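Local coordinates for protein isoprenyl transferase (PDB 3UGS) that probably condenses isopentenyl diphosphate with allylic diphosphates to build the long-chain undecaprenyl diphosphate, as a magnesium-dependent homodimer, at residues H9-M14 / S182-W187; L56-T61 / L130-G135; L167-M172 / S190-Y195. One frame throughout, in Å; residues are numbered along the deposited sequence.

Contact 1 (H9-M14 / S182-W187); sequences HLAVVM and SNFLLW. With FFT ((2Z,6Z)-3,7,11-trimethyldodeca-2,6,10-trien-1-yl dihydrogen phosphate), chain C.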
loop_
_atom_site.group_PDB
_atom_site.type_symbol
_atom_site.label_atom_id
_atom_site.label_comp_id
_atom_site.label_asym_id
_atom_site.label_seq_id
_atom_site.Cartn_x
_atom_site.Cartn_y
_atom_site.Cartn_z
ATOM N N HIS A 9 -6.852 0.194 14.762
ATOM C CA HIS A 9 -7.424 0.555 13.455
ATOM C C HIS A 9 -7.415 -0.616 12.546
ATOM O O HIS A 9 -6.396 -1.061 12.081
ATOM C CB HIS A 9 -6.678 1.714 12.829
ATOM C CG HIS A 9 -7.315 2.270 11.600
ATOM N ND1 HIS A 9 -6.746 3.276 10.885
ATOM C CD2 HIS A 9 -8.477 1.946 10.948
ATOM C CE1 HIS A 9 -7.529 3.591 9.833
ATOM N NE2 HIS A 9 -8.589 2.775 9.862
ATOM N N LEU A 10 -8.611 -1.105 12.325
ATOM C CA LEU A 10 -8.870 -2.211 11.429
ATOM C C LEU A 10 -9.498 -1.692 10.151
ATOM O O LEU A 10 -10.509 -0.974 10.190
ATOM C CB LEU A 10 -9.791 -3.216 12.091
ATOM C CG LEU A 10 -10.248 -4.408 11.233
ATOM C CD1 LEU A 10 -9.105 -5.288 10.745
ATOM C CD2 LEU A 10 -11.258 -5.235 12.030
ATOM N N ALA A 11 -8.888 -2.049 9.032
ATOM C CA ALA A 11 -9.432 -1.703 7.706
ATOM C C ALA A 11 -9.868 -2.960 6.956
ATOM O O ALA A 11 -9.200 -4.015 6.983
ATOM C CB ALA A 11 -8.445 -0.904 6.872
ATOM N N VAL A 12 -10.992 -2.807 6.259
ATOM C CA VAL A 12 -11.618 -3.905 5.564
ATOM C C VAL A 12 -12.068 -3.540 4.172
ATOM O O VAL A 12 -12.746 -2.520 3.946
ATOM C CB VAL A 12 -12.832 -4.435 6.350
ATOM C CG1 VAL A 12 -13.544 -5.522 5.559
ATOM C CG2 VAL A 12 -12.400 -4.954 7.712
ATOM N N VAL A 13 -11.693 -4.396 3.248
ATOM C CA VAL A 13 -12.168 -4.322 1.889
ATOM C C VAL A 13 -12.566 -5.697 1.403
ATOM O O VAL A 13 -11.890 -6.694 1.626
ATOM C CB VAL A 13 -11.168 -3.710 0.896
ATOM C CG1 VAL A 13 -9.870 -4.499 0.882
ATOM C CG2 VAL A 13 -11.806 -3.674 -0.517
ATOM N N MET A 14 -13.690 -5.731 0.719
ATOM C CA MET A 14 -14.204 -7.003 0.154
ATOM C C MET A 14 -14.086 -6.984 -1.356
ATOM O O MET A 14 -14.056 -5.944 -1.968
ATOM C CB MET A 14 -15.646 -7.238 0.574
ATOM C CG MET A 14 -15.848 -7.003 2.066
ATOM S SD MET A 14 -17.468 -6.309 2.432
ATOM C CE MET A 14 -17.329 -6.037 4.201
ATOM N N SER A 182 -6.100 -1.877 -3.924
ATOM C CA SER A 182 -6.984 -1.090 -4.770
ATOM C C SER A 182 -7.218 0.326 -4.262
ATOM O O SER A 182 -8.325 0.711 -3.939
ATOM C CB SER A 182 -8.312 -1.799 -4.942
ATOM O OG SER A 182 -8.103 -2.945 -5.718
ATOM N N ASN A 183 -6.145 1.090 -4.197
ATOM C CA ASN A 183 -6.198 2.544 -3.851
ATOM C C ASN A 183 -6.857 2.830 -2.500
ATOM O O ASN A 183 -7.482 3.870 -2.283
ATOM C CB ASN A 183 -6.923 3.335 -4.942
ATOM C CG ASN A 183 -6.403 4.764 -5.094
ATOM O OD1 ASN A 183 -5.398 5.132 -4.499
ATOM N ND2 ASN A 183 -7.095 5.573 -5.887
ATOM N N PHE A 184 -6.709 1.854 -1.609
ATOM C CA PHE A 184 -7.312 1.917 -0.277
ATOM C C PHE A 184 -6.289 2.234 0.800
ATOM O O PHE A 184 -5.465 1.400 1.173
ATOM C CB PHE A 184 -8.095 0.630 0.059
ATOM C CG PHE A 184 -8.999 0.754 1.266
ATOM C CD1 PHE A 184 -9.789 1.870 1.468
ATOM C CD2 PHE A 184 -9.065 -0.267 2.196
ATOM C CE1 PHE A 184 -10.609 1.967 2.583
ATOM C CE2 PHE A 184 -9.870 -0.173 3.311
ATOM C CZ PHE A 184 -10.650 0.946 3.501
ATOM N N LEU A 185 -6.364 3.465 1.301
ATOM C CA LEU A 185 -5.540 3.880 2.469
ATOM C C LEU A 185 -4.033 3.538 2.351
ATOM O O LEU A 185 -3.351 3.070 3.277
ATOM C CB LEU A 185 -6.055 3.190 3.712
ATOM C CG LEU A 185 -7.527 3.476 4.076
ATOM C CD1 LEU A 185 -7.940 2.592 5.249
ATOM C CD2 LEU A 185 -7.739 4.974 4.351
ATOM N N LEU A 186 -3.500 3.798 1.186
ATOM C CA LEU A 186 -2.077 3.455 0.916
ATOM C C LEU A 186 -1.091 4.071 1.924
ATOM O O LEU A 186 -0.163 3.438 2.439
ATOM C CB LEU A 186 -1.705 3.821 -0.506
ATOM C CG LEU A 186 -2.508 3.020 -1.567
ATOM C CD1 LEU A 186 -2.281 3.566 -3.002
ATOM C CD2 LEU A 186 -2.196 1.522 -1.489
ATOM N N TRP A 187 -1.271 5.344 2.169
ATOM C CA TRP A 187 -0.350 6.065 3.066
ATOM C C TRP A 187 -0.358 5.471 4.471
ATOM O O TRP A 187 0.669 5.160 5.086
ATOM C CB TRP A 187 -0.691 7.539 3.116
ATOM C CG TRP A 187 0.220 8.351 3.996
ATOM C CD1 TRP A 187 0.211 8.446 5.363
ATOM C CD2 TRP A 187 1.294 9.226 3.555
ATOM N NE1 TRP A 187 1.188 9.299 5.778
ATOM C CE2 TRP A 187 1.846 9.808 4.737
ATOM C CE3 TRP A 187 1.798 9.599 2.313
ATOM C CZ2 TRP A 187 2.862 10.698 4.683
ATOM C CZ3 TRP A 187 2.832 10.460 2.263
ATOM C CH2 TRP A 187 3.355 11.023 3.428
HETATM O O3 FFT C . -9.803 -4.909 -5.546
HETATM P P FFT C . -11.248 -5.021 -5.954
HETATM O O1 FFT C . -12.004 -6.046 -5.166
HETATM O O2 FFT C . -11.380 -5.071 -7.465
HETATM O O FFT C . -11.998 -3.641 -5.551
HETATM C C14 FFT C . -12.265 -3.317 -4.170
HETATM C C13 FFT C . -12.774 -1.900 -4.031
HETATM C C11 FFT C . -13.934 -1.604 -3.453
HETATM C C12 FFT C . -14.385 -0.197 -3.353
HETATM C C10 FFT C . -14.782 -2.658 -2.795
HETATM C C9 FFT C . -16.184 -2.677 -3.332
HETATM C C8 FFT C . -16.887 -3.942 -2.874
HETATM C C6 FFT C . -17.939 -3.903 -2.033
HETATM C C7 FFT C . -18.655 -5.161 -1.601
HETATM C C5 FFT C . -18.418 -2.575 -1.517
HETATM C C4 FFT C . -19.906 -2.719 -1.297
HETATM C C3 FFT C . -20.588 -1.384 -1.121
HETATM C C1 FFT C . -21.823 -1.345 -0.566
HETATM C C2 FFT C . -22.513 -2.625 -0.123
HETATM C C FFT C . -22.499 -0.001 -0.388
#
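F184 lays its ring against strand 9-14, where it meets A11, V12 and V13. The ring approaches all three obliquely. CE2 of F184 is 3.9 Å from CB of A11 and 3.8 Å from the carbonyl O of V12. Next to it on the same side of the ring, CD2 of F184 lies 4.2 Å from CB of V13. The closest valine atom is thus its branch carbon. L185 adds its CD1 methyl, 3.9 Å from CB of A11. The same methyl sits over one face of the F184 ring, 3.6 Å above the plane and displaced toward the rim. The small A11 side chain is thus shared by a ring and a methyl. With CG opposite the backbone N (chi1 -166°), the F184 ring is carried toward the strand.

The farnesyl monophosphate (FFT) passes the V13-M14 end of the strand. CG2 of V13 touches its first chain carbon, C14, at 3.7 Å. S182 OG donates a hydrogen bond of 2.6 Å to the phosphate oxygen O3. R174, R180 and the backbone N of G16 also bond to the ligand. F184 continues onto M172 of strand 171-175 and stacks on F57 of strand 53-60, so the loop covers three neighbouring strands. N183 bonds to the E62 carboxylate and to the backbone N of R137.

Between the two segments the contact is mostly apolar, with one backbone carbonyl, that of V12, beside the F184 ring. The polar work falls to S182 at the loop's start, which is consistent with a buried hydrophobic layer placing a phosphate-binding residue beside the prenyl pocket.

Contact 2 (L56-T61 / L130-G135); sequences LFAFST and LAISYG. With FFT ((2Z,6Z)-3,7,11-trimethyldodeca-2,6,10-trien-1-yl dihydrogen phosphate), chain C.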
loop_
_atom_site.group_PDB
_atom_site.type_symbol
_atom_site.label_atom_id
_atom_site.label_comp_id
_atom_site.label_asym_id
_atom_site.label_seq_id
_atom_site.Cartn_x
_atom_site.Cartn_y
_atom_site.Cartn_z
ATOM N N LEU A 56 -14.007 0.979 6.307
ATOM C CA LEU A 56 -14.703 0.189 5.260
ATOM C C LEU A 56 -14.662 0.887 3.932
ATOM O O LEU A 56 -14.754 2.076 3.888
ATOM C CB LEU A 56 -16.172 -0.121 5.621
ATOM C CG LEU A 56 -16.373 -0.664 7.048
ATOM C CD1 LEU A 56 -17.870 -0.696 7.346
ATOM C CD2 LEU A 56 -15.689 -2.041 7.271
ATOM N N PHE A 57 -14.534 0.103 2.875
ATOM C CA PHE A 57 -14.399 0.603 1.517
ATOM C C PHE A 57 -15.676 0.392 0.740
ATOM O O PHE A 57 -15.997 -0.696 0.344
ATOM C CB PHE A 57 -13.239 -0.068 0.750
ATOM C CG PHE A 57 -12.617 0.812 -0.320
ATOM C CD1 PHE A 57 -13.194 2.022 -0.694
ATOM C CD2 PHE A 57 -11.445 0.435 -0.939
ATOM C CE1 PHE A 57 -12.589 2.825 -1.657
ATOM C CE2 PHE A 57 -10.848 1.235 -1.890
ATOM C CZ PHE A 57 -11.420 2.419 -2.250
ATOM N N ALA A 58 -16.366 1.477 0.472
ATOM C CA ALA A 58 -17.666 1.399 -0.233
ATOM C C ALA A 58 -17.545 1.627 -1.735
ATOM O O ALA A 58 -17.965 0.810 -2.536
ATOM C CB ALA A 58 -18.650 2.389 0.370
ATOM N N PHE A 59 -16.974 2.777 -2.073
ATOM C CA PHE A 59 -16.868 3.265 -3.457
ATOM C C PHE A 59 -15.595 4.133 -3.633
ATOM O O PHE A 59 -15.275 5.049 -2.833
ATOM C CB PHE A 59 -18.113 4.094 -3.849
ATOM C CG PHE A 59 -18.252 4.361 -5.344
ATOM C CD1 PHE A 59 -18.939 3.490 -6.160
ATOM C CD2 PHE A 59 -17.712 5.502 -5.920
ATOM C CE1 PHE A 59 -19.096 3.745 -7.531
ATOM C CE2 PHE A 59 -17.838 5.764 -7.281
ATOM C CZ PHE A 59 -18.516 4.875 -8.094
ATOM N N SER A 60 -14.889 3.859 -4.707
ATOM C CA SER A 60 -13.637 4.549 -4.949
ATOM C C SER A 60 -13.698 5.521 -6.092
ATOM O O SER A 60 -14.679 5.573 -6.813
ATOM C CB SER A 60 -12.518 3.547 -5.226
ATOM O OG SER A 60 -12.762 2.879 -6.446
ATOM N N THR A 61 -12.620 6.282 -6.258
ATOM C CA THR A 61 -12.540 7.264 -7.354
ATOM C C THR A 61 -12.562 6.573 -8.732
ATOM O O THR A 61 -13.195 7.030 -9.668
ATOM C CB THR A 61 -11.335 8.216 -7.239
ATOM O OG1 THR A 61 -10.137 7.472 -6.905
ATOM C CG2 THR A 61 -11.641 9.321 -6.184
ATOM N N LEU A 130 -16.051 5.404 6.721
ATOM C CA LEU A 130 -16.644 4.949 5.466
ATOM C C LEU A 130 -16.032 5.703 4.293
ATOM O O LEU A 130 -16.215 6.919 4.125
ATOM C CB LEU A 130 -18.172 5.111 5.482
ATOM C CG LEU A 130 -18.955 4.339 4.405
ATOM C CD1 LEU A 130 -18.773 2.816 4.531
ATOM C CD2 LEU A 130 -20.441 4.693 4.482
ATOM N N ALA A 131 -15.301 4.950 3.495
ATOM C CA ALA A 131 -14.641 5.470 2.292
ATOM C C ALA A 131 -15.538 5.455 1.063
ATOM O O ALA A 131 -15.831 4.420 0.482
ATOM C CB ALA A 131 -13.355 4.710 2.025
ATOM N N ILE A 132 -15.968 6.640 0.676
ATOM C CA ILE A 132 -16.953 6.819 -0.437
ATOM C C ILE A 132 -16.495 7.844 -1.440
ATOM O O ILE A 132 -16.190 8.976 -1.078
ATOM C CB ILE A 132 -18.341 7.304 0.020
ATOM C CG1 ILE A 132 -18.746 6.597 1.280
ATOM C CG2 ILE A 132 -19.380 7.074 -1.065
ATOM C CD1 ILE A 132 -19.914 7.298 1.971
ATOM N N SER A 133 -16.505 7.439 -2.703
ATOM C CA SER A 133 -15.842 8.213 -3.750
ATOM C C SER A 133 -14.445 8.588 -3.226
ATOM O O SER A 133 -14.012 9.718 -3.239
ATOM C CB SER A 133 -16.614 9.490 -4.088
ATOM O OG SER A 133 -15.874 10.242 -5.052
ATOM N N TYR A 134 -13.793 7.588 -2.701
ATOM C CA TYR A 134 -12.495 7.745 -2.055
ATOM C C TYR A 134 -11.381 7.047 -2.819
ATOM O O TYR A 134 -11.505 5.945 -3.298
ATOM C CB TYR A 134 -12.519 7.221 -0.622
ATOM C CG TYR A 134 -11.159 7.036 -0.046
ATOM C CD1 TYR A 134 -10.610 7.988 0.812
ATOM C CD2 TYR A 134 -10.391 5.940 -0.394
ATOM C CE1 TYR A 134 -9.332 7.831 1.331
ATOM C CE2 TYR A 134 -9.128 5.785 0.102
ATOM C CZ TYR A 134 -8.594 6.722 0.966
ATOM O OH TYR A 134 -7.303 6.537 1.462
ATOM N N GLY A 135 -10.260 7.718 -2.893
ATOM C CA GLY A 135 -9.039 7.100 -3.374
ATOM C C GLY A 135 -7.859 7.590 -2.573
ATOM O O GLY A 135 -7.842 8.754 -2.144
HETATM O O3 FFT C . -9.803 -4.909 -5.546
HETATM P P FFT C . -11.248 -5.021 -5.954
HETATM O O1 FFT C . -12.004 -6.046 -5.166
HETATM O O2 FFT C . -11.380 -5.071 -7.465
HETATM O O FFT C . -11.998 -3.641 -5.551
HETATM C C14 FFT C . -12.265 -3.317 -4.170
HETATM C C13 FFT C . -12.774 -1.900 -4.031
HETATM C C11 FFT C . -13.934 -1.604 -3.453
HETATM C C12 FFT C . -14.385 -0.197 -3.353
HETATM C C10 FFT C . -14.782 -2.658 -2.795
HETATM C C9 FFT C . -16.184 -2.677 -3.332
HETATM C C8 FFT C . -16.887 -3.942 -2.874
HETATM C C6 FFT C . -17.939 -3.903 -2.033
HETATM C C7 FFT C . -18.655 -5.161 -1.601
HETATM C C5 FFT C . -18.418 -2.575 -1.517
HETATM C C4 FFT C . -19.906 -2.719 -1.297
HETATM C C3 FFT C . -20.588 -1.384 -1.121
HETATM C C1 FFT C . -21.823 -1.345 -0.566
HETATM C C2 FFT C . -22.513 -2.625 -0.123
HETATM C C FFT C . -22.499 -0.001 -0.388
#
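F57 meets A131 and Y134 with its ring. CD1 of F57 packs on CB of A131 at 3.8 Å, and the carbonyl O of A131 lies at the ring edge, in its plane. The Y134 ring turns its edge toward the F57 face in an offset edge-to-face pair, with the planes at 83° and the centroids 6.0 Å apart. Methyl C12 of FFT sits over the centre of one F57 face, 3.6 Å above the plane. F57 CG lies roughly opposite the backbone N (chi1 -151°), which carries the ring alongside A131 and against the FFT methyl.

L56, L130, F59 and I132 share one side of the sheet. CB of L56 touches CD1 of L130 at 4.1 Å, and F59 packs its CB on CG2 of I132. CB of A58 points at the neighbouring strand and meets the same L130 methyl.

These are neighbouring parallel strands of the sheet at the heart of the cis-prenyltransferase fold. A131 N donates to L56 O almost straight. A131 O then accepts from both A58 N and F59 N. The backbone of A58 departs from strand geometry (psi -56°), which turns the successive N-H groups of A58 and F59 to one carbonyl, as in a beta bulge. Beyond the corner at I132 and S133, Y134 N donates to F59 O at 2.9 Å. T61 N donates to Y134 O from above the carbonyl plane, at 3.2 Å and a bent angle.

S60 and T61 belong to the substrate-binding segment, and G135 stands at the N-cap of helix 136-149. Farther out, the S133 hydroxyl bonds to W64 NE1 and D101 O. The Y134 hydroxyl reaches E139. S60 N is bonded by OD1 of N63, the proposed proton acceptor.

Contact 3 (L167-M172 / S190-Y195); sequences LDVDLM and SYAEIY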
loop_
_atom_site.group_PDB
_atom_site.type_symbol
_atom_site.label_atom_id
_atom_site.label_comp_id
_atom_site.label_asym_id
_atom_site.label_seq_id
_atom_site.Cartn_x
_atom_site.Cartn_y
_atom_site.Cartn_z
ATOM N N LEU A 167 -5.022 8.326 10.940
ATOM C CA LEU A 167 -4.675 7.128 11.746
ATOM C C LEU A 167 -4.078 5.969 10.939
ATOM O O LEU A 167 -4.675 5.454 9.986
ATOM C CB LEU A 167 -5.892 6.617 12.526
ATOM C CG LEU A 167 -5.566 5.584 13.620
ATOM C CD1 LEU A 167 -4.690 6.121 14.741
ATOM C CD2 LEU A 167 -6.855 5.058 14.198
ATOM N N ASP A 168 -2.894 5.561 11.348
ATOM C CA ASP A 168 -2.220 4.381 10.727
ATOM C C ASP A 168 -3.140 3.153 10.878
ATOM O O ASP A 168 -3.858 2.967 11.863
ATOM C CB ASP A 168 -0.854 4.026 11.329
ATOM C CG ASP A 168 0.261 5.045 11.020
ATOM O OD1 ASP A 168 0.179 5.800 10.027
ATOM O OD2 ASP A 168 1.258 5.078 11.803
ATOM N N VAL A 169 -3.159 2.381 9.809
ATOM C CA VAL A 169 -3.841 1.085 9.768
ATOM C C VAL A 169 -2.901 0.068 10.400
ATOM O O VAL A 169 -1.734 -0.041 10.060
ATOM C CB VAL A 169 -4.194 0.628 8.331
ATOM C CG1 VAL A 169 -4.589 -0.855 8.307
ATOM C CG2 VAL A 169 -5.257 1.544 7.714
ATOM N N ASP A 170 -3.419 -0.637 11.371
ATOM C CA ASP A 170 -2.683 -1.763 12.017
ATOM C C ASP A 170 -2.873 -3.047 11.285
ATOM O O ASP A 170 -1.924 -3.774 10.993
ATOM C CB ASP A 170 -3.124 -1.927 13.455
ATOM C CG ASP A 170 -2.884 -0.641 14.257
ATOM O OD1 ASP A 170 -1.700 -0.169 14.319
ATOM O OD2 ASP A 170 -3.875 -0.096 14.800
ATOM N N LEU A 171 -4.138 -3.294 10.971
ATOM C CA LEU A 171 -4.551 -4.469 10.161
ATOM C C LEU A 171 -5.442 -4.143 8.967
ATOM O O LEU A 171 -6.516 -3.572 9.088
ATOM C CB LEU A 171 -5.233 -5.521 11.018
ATOM C CG LEU A 171 -5.516 -6.815 10.258
ATOM C CD1 LEU A 171 -4.248 -7.454 9.717
ATOM C CD2 LEU A 171 -6.274 -7.808 11.113
ATOM N N MET A 172 -4.948 -4.540 7.814
ATOM C CA MET A 172 -5.682 -4.472 6.547
ATOM C C MET A 172 -6.159 -5.877 6.165
ATOM O O MET A 172 -5.392 -6.723 5.739
ATOM C CB MET A 172 -4.837 -3.867 5.428
ATOM C CG MET A 172 -5.498 -3.850 4.059
ATOM S SD MET A 172 -6.924 -2.760 3.947
ATOM C CE MET A 172 -6.237 -1.143 3.701
ATOM N N SER A 190 1.417 1.943 5.248
ATOM C CA SER A 190 2.853 1.769 4.938
ATOM C C SER A 190 3.428 0.578 5.682
ATOM O O SER A 190 4.136 -0.260 5.098
ATOM C CB SER A 190 3.702 3.013 5.226
ATOM O OG SER A 190 3.492 3.475 6.517
ATOM N N TYR A 191 3.106 0.554 6.977
ATOM C CA TYR A 191 3.470 -0.556 7.906
ATOM C C TYR A 191 2.297 -1.419 8.462
ATOM O O TYR A 191 2.432 -2.180 9.411
ATOM C CB TYR A 191 4.299 -0.014 9.056
ATOM C CG TYR A 191 5.703 0.248 8.605
ATOM C CD1 TYR A 191 6.635 -0.797 8.511
ATOM C CD2 TYR A 191 6.095 1.513 8.212
ATOM C CE1 TYR A 191 7.932 -0.572 8.055
ATOM C CE2 TYR A 191 7.380 1.746 7.741
ATOM C CZ TYR A 191 8.286 0.700 7.669
ATOM O OH TYR A 191 9.563 0.966 7.216
ATOM N N ALA A 192 1.150 -1.285 7.836
ATOM C CA ALA A 192 -0.001 -2.108 8.178
ATOM C C ALA A 192 0.255 -3.613 7.872
ATOM O O ALA A 192 0.791 -4.013 6.839
ATOM C CB ALA A 192 -1.245 -1.633 7.465
ATOM N N GLU A 193 -0.149 -4.435 8.815
ATOM C CA GLU A 193 -0.149 -5.879 8.618
ATOM C C GLU A 193 -1.285 -6.180 7.683
ATOM O O GLU A 193 -2.337 -5.532 7.710
ATOM C CB GLU A 193 -0.314 -6.654 9.914
ATOM C CG GLU A 193 0.901 -6.572 10.854
ATOM C CD GLU A 193 2.144 -7.176 10.225
ATOM O OE1 GLU A 193 2.018 -8.091 9.391
ATOM O OE2 GLU A 193 3.257 -6.744 10.561
ATOM N N ILE A 194 -1.035 -7.135 6.816
ATOM C CA ILE A 194 -1.978 -7.446 5.755
ATOM C C ILE A 194 -2.411 -8.890 5.812
ATOM O O ILE A 194 -1.599 -9.798 6.020
ATOM C CB ILE A 194 -1.409 -7.147 4.381
ATOM C CG1 ILE A 194 -1.303 -5.631 4.182
ATOM C CG2 ILE A 194 -2.323 -7.684 3.302
ATOM C CD1 ILE A 194 -0.501 -5.266 2.962
ATOM N N TYR A 195 -3.706 -9.092 5.653
ATOM C CA TYR A 195 -4.277 -10.430 5.759
ATOM C C TYR A 195 -5.376 -10.664 4.733
ATOM O O TYR A 195 -6.357 -9.955 4.675
ATOM C CB TYR A 195 -4.758 -10.724 7.186
ATOM C CG TYR A 195 -5.158 -12.180 7.410
ATOM C CD1 TYR A 195 -4.205 -13.156 7.729
ATOM C CD2 TYR A 195 -6.481 -12.595 7.262
ATOM C CE1 TYR A 195 -4.554 -14.493 7.912
ATOM C CE2 TYR A 195 -6.842 -13.933 7.440
ATOM C CZ TYR A 195 -5.868 -14.874 7.765
ATOM O OH TYR A 195 -6.190 -16.193 7.956
#
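Between D170-M172 and E193-Y195, main-chain hydrogen bonds set a parallel strand pairing. E193 N donates to D170 O, approaching from above the carbonyl plane. M172 N donates to E193 O at 2.8 Å and is almost linear, at 177°. Y195 N donates to M172 O at 2.9 Å. Two CA-H...O contacts, L171 to E193 O and I194 to M172 O, accompany them. A methyl also lies against a backbone carbonyl: CD1 of L171 is 3.4 Å from E193 O.

The apolar contacts fall on different sides of this ladder. L171 and E193 share one face, where CD1 of L171 reaches CB of Y195. CG of L171 lies opposite the backbone N (chi1 -173°), which swings the methyl over the neighbouring strand. M172 and I194 share the other face, with CB of M172 4.1 Å from CG1 of I194. The M172 chain then folds at chi2 and chi3 and leads away. Before the strands begin, CG1 of V169 meets CB of A192 at 3.5 Å.

The charged ends look outward from the pair. E193, a magnesium ligand by similarity, makes salt bridges with R219 and with R180 of the second subunit. D170 pairs with R221 and accepts from the backbone N of K8 and H9.

Strand 193-197 is the outermost strand of the sheet on this side within the chain. Strand 171-175 lies between it and strand 9-14, on which V169, L171 and M172 also pack. Helix 206-218 covers D170, E193 and Y195 through F216, R211 and I212, and I194 packs on F196 of the second subunit.

All three contacts reach one parallel sheet. Contact 1 lies between the others. Its centre is about 9 Å from that of contact 2 and about 8 Å from that of contact 3. F184 is the joint on both sides: its CD1 is 3.3 Å from CD2 of F57 in contact 2, and its CD2 is 3.3 Å from CE of M172 in contact 3. A backbone bond from A11 N to L171 O, 2.8 Å, ties contacts 1 and 3. Contacts 2 and 3 are about 17 Å apart between centres and do not touch. Contacts 1 and 2 touch one FFT. The E193 side chain of contact 3 is about 7 Å from a different copy, probably the second subunit's.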